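Local structure of tonb-dependent siderophore receptor (Acinetobacter baumannii, 5FP1) at residues Y97-R102 and N138-V143; S220-Q225 and N269-I274; N288-A293 and E328-Q333; A353-Q358 and E417-Y422. The protein probably binds iron-chelating siderophores, possibly including ferric enterobactin, at the outer membrane in the first step of iron uptake. All coordinates share one frame; numbering follows the deposited sequence.

Contact 1: Y97-R102 and N138-V143; sequences YIDGIR and NMISKV
Asn138 reaches across to the turn beyond Tyr97. Its CG lies anti to the backbone N (chi1 -175°), and this carries the amide over the neighbouring strand. OD1 then takes the N-H of Gly100 at 2.9 Å, with the donor tilted from the carbonyl plane. The same oxygen lies 3.5 Å from Tyr97 CB. The Tyr97 ring leads elsewhere, its OH bonding to Gly128 O. Met139 pairs with the neighbouring backbone through both its polar atoms: its N donates to Tyr97 O, and its O receives Asp99 N at 2.8 Å. These bonds form a short parallel pairing in the mixed sheet of the plug domain. Strand 96-98 then doubles back through a type I' turn from Ile98 to Ile101, closed by bonds between the backbones of those two residues. Ile140 turns its side chain mostly from the turn toward Gln116 and Glu118, but its CG2 is 3.9 Å from Asp99 OD1. Ser141 meets the carboxylate of Asp99 with two groups. Its N donates to OD1 at 2.9 Å, on the syn lone pair of that oxygen. Its OG donates to OD2; the 2.5 Å between them is very short, and the exact length is doubtful. Ile98 CD1 lies 3.3 Å from Ser141 OG. Water 1 donates to both Asp99 OD1 and Ser141 O, a further link between the turn and the strand end.

Contact 2: S220-Q225 and N269-I274; sequences SYYYLQ and NHIGTI
Ile271 O is gripped by Tyr222 N at 2.8 Å and by water 2, which donates at 2.9 Å. Water 2 also bonds to Ser220 OG and Thr273 OG1, so it bridges the two strands on the side of their hydroxyls. On this side the CB atoms of Tyr222 and Ile271 touch at 4.2 Å. The Tyr222 ring goes on to meet Phe112.

The other side carries an aromatic cluster. The Tyr221 and His270 rings meet at their edges, neither over the other's face, with planes at 38°. Tyr221 CG is anti to the backbone N (chi1 172°), which lays the ring along His270. Its OH comes to the imidazole edge, near the ring plane, and hydrogen-bonds to His270 ND1 at 2.7 Å; either could donate. His270 NE2 is held by Glu268. Tyr223 lies along His270 too, its ring oblique: Tyr223 CD1 sits over one imidazole face, 3.5 Å from His270 CE1. A bound detergent, C8E, comes within about 4 Å of the His270 side chain. Backbone bonds pair Ser220 with Thr273, Tyr222 with Ile271 and Leu224 with Asn269. This is the antiparallel wall of a TonB-dependent receptor barrel, with one face to the plug and the other to detergent.

Contact 3: N288-A293 and E328-Q333; sequences NTAMYA and ETFTDQ. With C8E ((hydroxyethyloxy)tri(ethyloxy)octane), chain J.
Thr289 and Gln333 exchange backbone bonds, each N donating to the other's O. Met291 and Thr331 do the same, and so do Ala293 and Thr329. The six N-H groups of these three pairs are all satisfied across the strands. Three waters add to this. Water 5 donates to Gln333 O at 2.8 Å and bonds to Thr289 OG1. Water 6 links Met291 O with Thr331 OG1. Water 7 bonds to Thr329 OG1 at 2.7 Å and gives Ala293 O a weak second bond. The two strands form a beta hairpin of the outer-membrane barrel, and the threonines lie on the side that meets the plug. There Gln333 NE2 donates to both Glu354 OE1 and Gly100 O.

The opposite side faces detergent. Phe330 CD1 lies 3.4 Å above one face of the Tyr292 ring, offset toward the rim, with the planes at 46°. The CG of Phe330 is anti to its N (chi1 171°), which swings the ring along Tyr292. C8E meets the Tyr292 ring at its edge, C6 being 3.6 Å from CD2. Glu328 OE2 forms a salt bridge with Lys294. Asn288 ND2 is placed 2.5 Å from Asp332 OD1, too short for a normal bond, so the details of this pairing are doubtful.

Contact 4: A353-Q358 and E417-Y422; sequences AEYSKQ and ESTSVY
The Tyr355 ring receives Glu417 at its edge: OE2 lies in the ring plane, 3.5 Å from CE1. The carboxylate is turned 67° from the ring. The two segments lie on neighbouring antiparallel strands of the transmembrane beta-barrel. Tyr355 OH donates to Glu417 OE2 at 2.7 Å and meets it on the anti side, 21° out of the carboxylate plane. In the second flat group, the Tyr422 ring, CE1 comes 3.8 Å from Ala353 N. That ring also makes a cation-pi contact with Lys32, and its OH bonds to Asn350.

Glu354 pairs with Ser420, and Ser356 with Ser418, each by two backbone bonds. Glu354 and Ser420 share a face of the sheet, and Ser420 OG sits 3.5 Å from Glu354 CB. Glu354 stays extended, with CG anti to the backbone N (chi1 -179°) and OE1 held from strand 315-341. Water 8 donates to Glu354 OE2 at 2.8 Å.

On the Tyr355 side the Lys357 chain is also extended. A C8E molecule comes within about 4 Å of its side chain. The charged ends of Lys357 and Glu417 do not touch: NZ is 4.6 Å from OE2. Water 9 bridges them, accepting from Lys357 NZ and donating to Glu417 OE2 at 2.9 Å.

The four contacts follow one another along the chain; none nests in or crosses another. Contact 1 comes first and closes a loop of 35 residues within the plug. The other three lie in the barrel. Contact 2 closes 43 residues between strands 215-226 and 264-279, contact 3 closes the hairpin of 284-304 and 315-341, and contact 4 closes 58 residues between 346-368 and 405-428. These six strands stand side by side in the wall. Backbone bonds join contact 2 to contact 3, and contact 3 to contact 4. Contact 1 touches contact 3 alone: Ile98 and Ile101 pack on Met291, tying plug to wall.

Contact 1: Y97-R102 and N138-V143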
loop_
_atom_site.group_PDB
_atom_site.type_symbol
_atom_site.label_atom_id
_atom_site.label_comp_id
_atom_site.label_asym_id
_atom_site.label_seq_id
_atom_site.Cartn_x
_atom_site.Cartn_y
_atom_site.Cartn_z
ATOM N N TYR A 97 6.828 3.652 1.195
ATOM C CA TYR A 97 8.002 4.074 1.933
ATOM C C TYR A 97 8.114 3.315 3.263
ATOM O O TYR A 97 7.114 2.930 3.892
ATOM C CB TYR A 97 7.930 5.620 2.198
ATOM C CG TYR A 97 8.109 6.446 0.957
ATOM C CD1 TYR A 97 7.048 6.634 0.050
ATOM C CD2 TYR A 97 9.332 7.042 0.668
ATOM C CE1 TYR A 97 7.236 7.328 -1.138
ATOM C CE2 TYR A 97 9.518 7.751 -0.503
ATOM C CZ TYR A 97 8.466 7.910 -1.401
ATOM O OH TYR A 97 8.679 8.604 -2.585
ATOM N N ILE A 98 9.351 3.069 3.662
ATOM C CA ILE A 98 9.667 2.530 4.975
ATOM C C ILE A 98 10.577 3.553 5.665
ATOM O O ILE A 98 11.677 3.850 5.188
ATOM C CB ILE A 98 10.330 1.139 4.873
ATOM C CG1 ILE A 98 10.754 0.640 6.258
ATOM C CG2 ILE A 98 11.550 1.160 3.981
ATOM C CD1 ILE A 98 9.651 -0.109 6.964
ATOM N N ASP A 99 10.080 4.131 6.756
ATOM C CA ASP A 99 10.769 5.244 7.433
ATOM C C ASP A 99 11.290 6.267 6.448
ATOM O O ASP A 99 12.446 6.716 6.523
ATOM C CB ASP A 99 11.889 4.704 8.344
ATOM C CG ASP A 99 11.344 3.764 9.383
ATOM O OD1 ASP A 99 10.537 4.227 10.214
ATOM O OD2 ASP A 99 11.630 2.542 9.324
ATOM N N GLY A 100 10.440 6.661 5.512
ATOM C CA GLY A 100 10.793 7.769 4.608
ATOM C C GLY A 100 11.672 7.434 3.438
ATOM O O GLY A 100 12.030 8.314 2.654
ATOM N N ILE A 101 11.998 6.160 3.272
ATOM C CA ILE A 101 12.787 5.722 2.120
ATOM C C ILE A 101 11.942 4.797 1.262
ATOM O O ILE A 101 11.289 3.891 1.790
ATOM C CB ILE A 101 14.063 5.013 2.603
ATOM C CG1 ILE A 101 14.947 6.063 3.298
ATOM C CG2 ILE A 101 14.785 4.330 1.440
ATOM C CD1 ILE A 101 16.351 5.607 3.630
ATOM N N ARG A 102 11.908 5.064 -0.042
ATOM C CA ARG A 102 11.081 4.285 -0.962
ATOM C C ARG A 102 11.530 2.821 -0.977
ATOM O O ARG A 102 12.716 2.534 -1.077
ATOM C CB ARG A 102 11.158 4.842 -2.384
ATOM C CG ARG A 102 10.007 4.361 -3.255
ATOM C CD ARG A 102 10.246 4.592 -4.736
ATOM N NE ARG A 102 10.545 6.008 -4.987
ATOM C CZ ARG A 102 9.696 6.925 -5.449
ATOM N NH1 ARG A 102 8.436 6.615 -5.762
ATOM N NH2 ARG A 102 10.131 8.180 -5.641
ATOM N N ASN A 138 3.704 5.548 4.264
ATOM C CA ASN A 138 5.008 5.491 4.917
ATOM C C ASN A 138 4.861 4.671 6.179
ATOM O O ASN A 138 4.101 5.038 7.086
ATOM C CB ASN A 138 5.491 6.915 5.233
ATOM C CG ASN A 138 6.902 6.945 5.805
ATOM O OD1 ASN A 138 7.668 5.956 5.718
ATOM N ND2 ASN A 138 7.249 8.066 6.436
ATOM N N MET A 139 5.495 3.508 6.214
ATOM C CA MET A 139 5.422 2.637 7.375
ATOM C C MET A 139 6.590 2.978 8.321
ATOM O O MET A 139 7.745 3.009 7.909
ATOM C CB MET A 139 5.411 1.164 6.940
ATOM C CG MET A 139 4.113 0.786 6.174
ATOM S SD MET A 139 4.327 -0.856 5.518
ATOM C CE MET A 139 3.866 -1.769 6.956
ATOM N N ILE A 140 6.267 3.253 9.577
ATOM C CA ILE A 140 7.242 3.715 10.575
ATOM C C ILE A 140 7.628 2.494 11.413
ATOM O O ILE A 140 6.767 1.837 11.950
ATOM C CB ILE A 140 6.620 4.750 11.536
ATOM C CG1 ILE A 140 5.980 5.903 10.754
ATOM C CG2 ILE A 140 7.636 5.271 12.547
ATOM C CD1 ILE A 140 6.912 6.612 9.816
ATOM N N SER A 141 8.916 2.193 11.486
ATOM C CA SER A 141 9.393 0.950 12.085
ATOM C C SER A 141 9.629 1.135 13.569
ATOM O O SER A 141 10.004 2.226 14.024
ATOM C CB SER A 141 10.721 0.528 11.460
ATOM O OG SER A 141 10.607 0.387 10.069
ATOM N N LYS A 142 9.422 0.061 14.305
ATOM C CA LYS A 142 9.868 -0.033 15.688
ATOM C C LYS A 142 11.380 -0.111 15.692
ATOM O O LYS A 142 11.952 -0.979 15.060
ATOM C CB LYS A 142 9.327 -1.306 16.308
ATOM C CG LYS A 142 7.820 -1.288 16.507
ATOM C CD LYS A 142 7.296 -2.684 16.810
ATOM C CE LYS A 142 5.846 -2.599 17.243
ATOM N NZ LYS A 142 5.137 -3.883 17.032
ATOM N N VAL A 143 12.022 0.747 16.452
ATOM C CA VAL A 143 13.462 0.635 16.603
ATOM C C VAL A 143 13.938 0.749 18.083
ATOM O O VAL A 143 13.216 1.233 18.953
ATOM C CB VAL A 143 14.178 1.643 15.677
ATOM C CG1 VAL A 143 13.803 3.071 16.032
ATOM C CG2 VAL A 143 15.685 1.446 15.718
HETATM O O HOH W 1 11.368 4.107 12.843
#

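Contact 2: S220-Q225 and N269-I274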
loop_
_atom_site.group_PDB
_atom_site.type_symbol
_atom_site.label_atom_id
_atom_site.label_comp_id
_atom_site.label_asym_id
_atom_site.label_seq_id
_atom_site.Cartn_x
_atom_site.Cartn_y
_atom_site.Cartn_z
ATOM N N SER A 220 20.035 -1.069 11.819
ATOM C CA SER A 220 18.855 -1.913 11.892
ATOM C C SER A 220 18.773 -2.865 10.704
ATOM O O SER A 220 19.391 -2.637 9.659
ATOM C CB SER A 220 17.596 -1.056 12.028
ATOM O OG SER A 220 17.353 -0.399 10.838
ATOM N N TYR A 221 18.061 -3.963 10.915
ATOM C CA TYR A 221 17.904 -4.982 9.914
ATOM C C TYR A 221 16.488 -5.481 10.015
ATOM O O TYR A 221 15.916 -5.550 11.113
ATOM C CB TYR A 221 18.893 -6.120 10.179
ATOM C CG TYR A 221 18.728 -7.344 9.317
ATOM C CD1 TYR A 221 18.964 -7.289 7.931
ATOM C CD2 TYR A 221 18.381 -8.579 9.868
ATOM C CE1 TYR A 221 18.833 -8.419 7.141
ATOM C CE2 TYR A 221 18.246 -9.707 9.070
ATOM C CZ TYR A 221 18.459 -9.620 7.711
ATOM O OH TYR A 221 18.351 -10.748 6.913
ATOM N N TYR A 222 15.924 -5.834 8.859
ATOM C CA TYR A 222 14.587 -6.354 8.762
ATOM C C TYR A 222 14.618 -7.525 7.794
ATOM O O TYR A 222 15.229 -7.446 6.728
ATOM C CB TYR A 222 13.620 -5.281 8.240
ATOM C CG TYR A 222 12.184 -5.765 8.110
ATOM C CD1 TYR A 222 11.368 -5.859 9.215
ATOM C CD2 TYR A 222 11.655 -6.141 6.875
ATOM C CE1 TYR A 222 10.063 -6.309 9.115
ATOM C CE2 TYR A 222 10.352 -6.590 6.767
ATOM C CZ TYR A 222 9.553 -6.670 7.885
ATOM O OH TYR A 222 8.234 -7.100 7.794
ATOM N N TYR A 223 13.943 -8.594 8.173
ATOM C CA TYR A 223 13.843 -9.797 7.354
ATOM C C TYR A 223 12.451 -10.356 7.482
ATOM O O TYR A 223 11.911 -10.489 8.591
ATOM C CB TYR A 223 14.828 -10.864 7.835
ATOM C CG TYR A 223 14.523 -12.289 7.356
ATOM C CD1 TYR A 223 14.901 -12.714 6.091
ATOM C CD2 TYR A 223 13.877 -13.196 8.181
ATOM C CE1 TYR A 223 14.651 -14.012 5.660
ATOM C CE2 TYR A 223 13.622 -14.502 7.772
ATOM C CZ TYR A 223 14.007 -14.909 6.517
ATOM O OH TYR A 223 13.751 -16.214 6.121
ATOM N N LEU A 224 11.879 -10.701 6.336
ATOM C CA LEU A 224 10.618 -11.403 6.260
ATOM C C LEU A 224 10.620 -12.358 5.094
ATOM O O LEU A 224 11.015 -11.994 3.957
ATOM C CB LEU A 224 9.458 -10.418 6.078
ATOM C CG LEU A 224 8.062 -11.050 6.082
ATOM C CD1 LEU A 224 7.644 -11.477 7.465
ATOM C CD2 LEU A 224 7.014 -10.093 5.519
ATOM N N GLN A 225 10.169 -13.581 5.355
ATOM C CA GLN A 225 10.127 -14.595 4.313
ATOM C C GLN A 225 8.814 -15.333 4.377
ATOM O O GLN A 225 8.353 -15.711 5.473
ATOM C CB GLN A 225 11.316 -15.573 4.439
ATOM C CG GLN A 225 11.436 -16.490 3.224
ATOM C CD GLN A 225 12.778 -17.210 3.095
ATOM O OE1 GLN A 225 13.791 -16.884 3.756
ATOM N NE2 GLN A 225 12.798 -18.196 2.202
ATOM N N ASN A 269 12.396 -10.661 1.800
ATOM C CA ASN A 269 12.804 -9.282 1.898
ATOM C C ASN A 269 13.808 -9.070 3.020
ATOM O O ASN A 269 13.583 -9.539 4.133
ATOM C CB ASN A 269 11.597 -8.396 2.090
ATOM C CG ASN A 269 10.832 -8.199 0.787
ATOM O OD1 ASN A 269 11.178 -7.354 -0.043
ATOM N ND2 ASN A 269 9.858 -9.052 0.567
ATOM N N HIS A 270 14.869 -8.334 2.691
ATOM C CA HIS A 270 15.899 -7.939 3.648
ATOM C C HIS A 270 16.074 -6.455 3.520
ATOM O O HIS A 270 16.159 -5.936 2.392
ATOM C CB HIS A 270 17.243 -8.580 3.293
ATOM C CG HIS A 270 17.244 -10.068 3.272
ATOM N ND1 HIS A 270 17.795 -10.822 4.290
ATOM C CD2 HIS A 270 16.814 -10.955 2.338
ATOM C CE1 HIS A 270 17.682 -12.105 3.993
ATOM N NE2 HIS A 270 17.080 -12.213 2.821
ATOM N N ILE A 271 16.149 -5.749 4.652
ATOM C CA ILE A 271 16.502 -4.330 4.626
ATOM C C ILE A 271 17.559 -4.057 5.728
ATOM O O ILE A 271 17.348 -4.422 6.884
ATOM C CB ILE A 271 15.284 -3.404 4.919
ATOM C CG1 ILE A 271 14.104 -3.709 3.990
ATOM C CG2 ILE A 271 15.694 -1.921 4.798
ATOM C CD1 ILE A 271 12.832 -2.943 4.317
ATOM N N GLY A 272 18.644 -3.399 5.348
ATOM C CA GLY A 272 19.701 -2.993 6.283
ATOM C C GLY A 272 19.834 -1.477 6.232
ATOM O O GLY A 272 19.928 -0.893 5.151
ATOM N N THR A 273 19.818 -0.836 7.396
ATOM C CA THR A 273 19.850 0.628 7.477
ATOM C C THR A 273 20.914 1.108 8.468
ATOM O O THR A 273 21.022 0.565 9.564
ATOM C CB THR A 273 18.487 1.165 7.920
ATOM O OG1 THR A 273 17.464 0.659 7.045
ATOM C CG2 THR A 273 18.455 2.652 7.882
ATOM N N ILE A 274 21.657 2.137 8.069
ATOM C CA ILE A 274 22.554 2.861 8.960
ATOM C C ILE A 274 22.178 4.338 8.985
ATOM O O ILE A 274 22.265 5.013 7.966
ATOM C CB ILE A 274 24.025 2.753 8.508
ATOM C CG1 ILE A 274 24.438 1.288 8.364
ATOM C CG2 ILE A 274 24.919 3.433 9.544
ATOM C CD1 ILE A 274 25.683 1.089 7.526
HETATM O O HOH W 2 16.566 -2.016 8.374
HETATM O O HOH W 3 19.018 2.267 11.356
HETATM O O HOH W 4 8.889 -11.083 2.333
#

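Contact 3: N288-A293 and E328-Q333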
loop_
_atom_site.group_PDB
_atom_site.type_symbol
_atom_site.label_atom_id
_atom_site.label_comp_id
_atom_site.label_asym_id
_atom_site.label_seq_id
_atom_site.Cartn_x
_atom_site.Cartn_y
_atom_site.Cartn_z
ATOM N N ASN A 288 22.336 11.449 8.117
ATOM C CA ASN A 288 22.558 10.640 6.939
ATOM C C ASN A 288 21.953 9.270 7.167
ATOM O O ASN A 288 22.204 8.623 8.183
ATOM C CB ASN A 288 24.041 10.468 6.570
ATOM C CG ASN A 288 24.228 9.769 5.228
ATOM O OD1 ASN A 288 24.467 8.546 5.150
ATOM N ND2 ASN A 288 24.039 10.498 4.171
ATOM N N THR A 289 21.143 8.835 6.216
ATOM C CA THR A 289 20.540 7.517 6.289
ATOM C C THR A 289 20.943 6.743 5.031
ATOM O O THR A 289 20.744 7.194 3.906
ATOM C CB THR A 289 19.016 7.602 6.424
ATOM O OG1 THR A 289 18.652 8.513 7.467
ATOM C CG2 THR A 289 18.399 6.215 6.719
ATOM N N ALA A 290 21.557 5.590 5.236
ATOM C CA ALA A 290 21.916 4.699 4.139
ATOM C C ALA A 290 21.069 3.430 4.298
ATOM O O ALA A 290 21.001 2.880 5.405
ATOM C CB ALA A 290 23.415 4.383 4.197
ATOM N N MET A 291 20.399 2.998 3.224
ATOM C CA MET A 291 19.502 1.810 3.260
ATOM C C MET A 291 19.819 0.892 2.096
ATOM O O MET A 291 19.971 1.328 0.969
ATOM C CB MET A 291 18.006 2.164 3.244
ATOM C CG MET A 291 17.058 0.991 2.790
ATOM S SD MET A 291 15.376 1.459 3.253
ATOM C CE MET A 291 14.464 0.403 2.165
ATOM N N TYR A 292 19.938 -0.387 2.408
ATOM C CA TYR A 292 20.254 -1.410 1.446
ATOM C C TYR A 292 19.064 -2.377 1.484
ATOM O O TYR A 292 18.693 -2.855 2.551
ATOM C CB TYR A 292 21.538 -2.144 1.874
ATOM C CG TYR A 292 22.783 -1.251 2.023
ATOM C CD1 TYR A 292 23.015 -0.507 3.194
ATOM C CD2 TYR A 292 23.729 -1.166 0.999
ATOM C CE1 TYR A 292 24.131 0.298 3.322
ATOM C CE2 TYR A 292 24.850 -0.359 1.121
ATOM C CZ TYR A 292 25.040 0.361 2.286
ATOM O OH TYR A 292 26.148 1.151 2.402
ATOM N N ALA A 293 18.441 -2.649 0.345
ATOM C CA ALA A 293 17.273 -3.534 0.345
ATOM C C ALA A 293 17.427 -4.627 -0.686
ATOM O O ALA A 293 17.895 -4.390 -1.792
ATOM C CB ALA A 293 15.987 -2.761 0.094
ATOM N N GLU A 328 17.681 -5.399 -5.957
ATOM C CA GLU A 328 18.539 -4.792 -4.936
ATOM C C GLU A 328 18.518 -3.288 -5.077
ATOM O O GLU A 328 18.618 -2.759 -6.196
ATOM C CB GLU A 328 19.997 -5.303 -5.070
ATOM C CG GLU A 328 20.054 -6.801 -4.875
ATOM C CD GLU A 328 21.478 -7.378 -4.818
ATOM O OE1 GLU A 328 22.470 -6.629 -4.971
ATOM O OE2 GLU A 328 21.581 -8.604 -4.627
ATOM N N THR A 329 18.394 -2.605 -3.952
ATOM C CA THR A 329 18.316 -1.141 -3.977
ATOM C C THR A 329 19.244 -0.548 -2.923
ATOM O O THR A 329 19.320 -1.049 -1.809
ATOM C CB THR A 329 16.877 -0.648 -3.665
ATOM O OG1 THR A 329 15.931 -1.327 -4.513
ATOM C CG2 THR A 329 16.783 0.845 -3.864
ATOM N N PHE A 330 19.943 0.516 -3.282
ATOM C CA PHE A 330 20.685 1.321 -2.313
ATOM C C PHE A 330 20.149 2.735 -2.354
ATOM O O PHE A 330 19.998 3.315 -3.437
ATOM C CB PHE A 330 22.182 1.381 -2.656
ATOM C CG PHE A 330 22.951 2.375 -1.796
ATOM C CD1 PHE A 330 23.159 2.133 -0.454
ATOM C CD2 PHE A 330 23.411 3.557 -2.333
ATOM C CE1 PHE A 330 23.834 3.050 0.347
ATOM C CE2 PHE A 330 24.080 4.478 -1.543
ATOM C CZ PHE A 330 24.267 4.231 -0.200
ATOM N N THR A 331 19.883 3.288 -1.175
ATOM C CA THR A 331 19.439 4.675 -1.065
ATOM C C THR A 331 20.268 5.380 0.005
ATOM O O THR A 331 20.534 4.808 1.064
ATOM C CB THR A 331 17.940 4.729 -0.681
ATOM O OG1 THR A 331 17.177 3.966 -1.627
ATOM C CG2 THR A 331 17.422 6.173 -0.672
ATOM N N ASP A 332 20.657 6.618 -0.265
ATOM C CA ASP A 332 21.249 7.466 0.770
ATOM C C ASP A 332 20.504 8.801 0.787
ATOM O O ASP A 332 20.346 9.430 -0.259
ATOM C CB ASP A 332 22.722 7.692 0.509
ATOM C CG ASP A 332 23.423 8.311 1.707
ATOM O OD1 ASP A 332 23.157 9.506 2.009
ATOM O OD2 ASP A 332 24.159 7.573 2.392
ATOM N N GLN A 333 20.050 9.205 1.966
ATOM C CA GLN A 333 19.422 10.526 2.173
ATOM C C GLN A 333 20.249 11.318 3.181
ATOM O O GLN A 333 20.523 10.838 4.284
ATOM C CB GLN A 333 18.031 10.393 2.781
ATOM C CG GLN A 333 17.029 9.673 1.935
ATOM C CD GLN A 333 15.678 9.561 2.624
ATOM O OE1 GLN A 333 15.599 9.539 3.849
ATOM N NE2 GLN A 333 14.615 9.454 1.831
HETATM C C1 C8E J . 22.605 -1.901 -7.560
HETATM C C2 C8E J . 22.112 -1.331 -6.249
HETATM C C3 C8E J . 22.590 -2.168 -5.062
HETATM C C4 C8E J . 23.919 -1.654 -4.517
HETATM C C5 C8E J . 24.460 -2.524 -3.386
HETATM C C6 C8E J . 23.446 -2.640 -2.260
HETATM C C7 C8E J . 22.487 -3.813 -2.472
HETATM C C8 C8E J . 21.861 -4.251 -1.156
HETATM O O9 C8E J . 21.908 -5.676 -1.086
HETATM C C10 C8E J . 21.117 -6.243 -0.031
HETATM C C11 C8E J . 21.240 -5.481 1.289
HETATM O O12 C8E J . 20.675 -6.236 2.372
HETATM O O HOH W 5 18.806 11.180 6.480
HETATM O O HOH W 6 17.163 1.419 -0.661
HETATM O O HOH W 7 15.270 -3.856 -3.741
#

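Contact 4: A353-Q358 and E417-Y422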
loop_
_atom_site.group_PDB
_atom_site.type_symbol
_atom_site.label_atom_id
_atom_site.label_comp_id
_atom_site.label_asym_id
_atom_site.label_seq_id
_atom_site.Cartn_x
_atom_site.Cartn_y
_atom_site.Cartn_z
ATOM N N ALA A 353 19.315 16.072 0.240
ATOM C CA ALA A 353 19.676 15.503 -1.023
ATOM C C ALA A 353 19.500 13.990 -0.909
ATOM O O ALA A 353 19.584 13.442 0.183
ATOM C CB ALA A 353 21.109 15.829 -1.344
ATOM N N GLU A 354 19.265 13.337 -2.031
ATOM C CA GLU A 354 19.065 11.900 -2.021
ATOM C C GLU A 354 19.651 11.273 -3.267
ATOM O O GLU A 354 19.650 11.885 -4.348
ATOM C CB GLU A 354 17.571 11.590 -1.884
ATOM C CG GLU A 354 17.301 10.093 -1.841
ATOM C CD GLU A 354 15.844 9.731 -1.556
ATOM O OE1 GLU A 354 15.166 10.444 -0.784
ATOM O OE2 GLU A 354 15.400 8.705 -2.087
ATOM N N TYR A 355 20.171 10.058 -3.116
ATOM C CA TYR A 355 20.622 9.262 -4.234
ATOM C C TYR A 355 20.035 7.858 -4.076
ATOM O O TYR A 355 20.033 7.321 -2.997
ATOM C CB TYR A 355 22.138 9.158 -4.239
ATOM C CG TYR A 355 22.640 8.159 -5.248
ATOM C CD1 TYR A 355 22.707 8.478 -6.586
ATOM C CD2 TYR A 355 22.980 6.865 -4.869
ATOM C CE1 TYR A 355 23.130 7.562 -7.525
ATOM C CE2 TYR A 355 23.404 5.939 -5.808
ATOM C CZ TYR A 355 23.483 6.298 -7.125
ATOM O OH TYR A 355 23.899 5.386 -8.069
ATOM N N SER A 356 19.578 7.251 -5.155
ATOM C CA SER A 356 19.254 5.818 -5.093
ATOM C C SER A 356 19.528 5.118 -6.379
ATOM O O SER A 356 19.462 5.705 -7.459
ATOM C CB SER A 356 17.790 5.563 -4.715
ATOM O OG SER A 356 16.946 6.136 -5.662
ATOM N N LYS A 357 19.813 3.832 -6.268
ATOM C CA LYS A 357 19.995 3.024 -7.444
ATOM C C LYS A 357 19.421 1.644 -7.191
ATOM O O LYS A 357 19.697 1.015 -6.167
ATOM C CB LYS A 357 21.466 2.928 -7.841
ATOM C CG LYS A 357 21.648 2.214 -9.166
ATOM C CD LYS A 357 23.123 2.064 -9.531
ATOM C CE LYS A 357 23.272 1.544 -10.943
ATOM N NZ LYS A 357 24.683 1.710 -11.397
ATOM N N GLN A 358 18.610 1.199 -8.131
ATOM C CA GLN A 358 17.919 -0.077 -8.009
ATOM C C GLN A 358 18.191 -0.903 -9.245
ATOM O O GLN A 358 18.105 -0.402 -10.358
ATOM C CB GLN A 358 16.420 0.148 -7.887
ATOM C CG GLN A 358 15.654 -1.129 -7.645
ATOM C CD GLN A 358 14.137 -0.926 -7.529
ATOM O OE1 GLN A 358 13.596 0.202 -7.601
ATOM N NE2 GLN A 358 13.446 -2.033 -7.382
ATOM N N GLU A 417 18.005 4.836 -11.549
ATOM C CA GLU A 417 18.927 5.660 -10.798
ATOM C C GLU A 417 18.299 7.044 -10.645
ATOM O O GLU A 417 17.812 7.638 -11.621
ATOM C CB GLU A 417 20.263 5.738 -11.537
ATOM C CG GLU A 417 21.363 6.423 -10.725
ATOM C CD GLU A 417 22.746 6.231 -11.360
ATOM O OE1 GLU A 417 22.810 6.123 -12.587
ATOM O OE2 GLU A 417 23.745 6.180 -10.632
ATOM N N SER A 418 18.334 7.575 -9.436
ATOM C CA SER A 418 17.778 8.894 -9.183
ATOM C C SER A 418 18.703 9.739 -8.338
ATOM O O SER A 418 19.536 9.232 -7.579
ATOM C CB SER A 418 16.436 8.782 -8.479
ATOM O OG SER A 418 16.597 8.246 -7.180
ATOM N N THR A 419 18.519 11.040 -8.462
ATOM C CA THR A 419 19.249 12.005 -7.677
ATOM C C THR A 419 18.384 13.229 -7.473
ATOM O O THR A 419 17.810 13.750 -8.424
ATOM C CB THR A 419 20.516 12.456 -8.400
ATOM O OG1 THR A 419 21.226 11.302 -8.876
ATOM C CG2 THR A 419 21.382 13.265 -7.446
ATOM N N SER A 420 18.322 13.717 -6.244
ATOM C CA SER A 420 17.448 14.824 -5.953
ATOM C C SER A 420 17.961 15.732 -4.876
ATOM O O SER A 420 18.776 15.348 -4.038
ATOM C CB SER A 420 16.071 14.295 -5.535
ATOM O OG SER A 420 16.167 13.246 -4.619
ATOM N N VAL A 421 17.441 16.953 -4.891
ATOM C CA VAL A 421 17.736 17.958 -3.892
ATOM C C VAL A 421 16.408 18.651 -3.583
ATOM O O VAL A 421 15.607 18.857 -4.492
ATOM C CB VAL A 421 18.713 19.021 -4.453
ATOM C CG1 VAL A 421 19.118 20.013 -3.366
ATOM C CG2 VAL A 421 19.932 18.369 -5.092
ATOM N N TYR A 422 16.168 19.002 -2.321
ATOM C CA TYR A 422 14.944 19.654 -1.949
ATOM C C TYR A 422 15.137 20.644 -0.789
ATOM O O TYR A 422 16.109 20.589 -0.038
ATOM C CB TYR A 422 13.883 18.599 -1.536
ATOM C CG TYR A 422 14.294 17.877 -0.293
ATOM C CD1 TYR A 422 15.147 16.777 -0.352
ATOM C CD2 TYR A 422 13.898 18.330 0.954
ATOM C CE1 TYR A 422 15.582 16.153 0.808
ATOM C CE2 TYR A 422 14.330 17.717 2.104
ATOM C CZ TYR A 422 15.177 16.635 2.026
ATOM O OH TYR A 422 15.574 16.037 3.193
HETATM O O HOH W 8 15.551 8.178 -4.823
HETATM O O HOH W 9 25.628 4.251 -11.627
#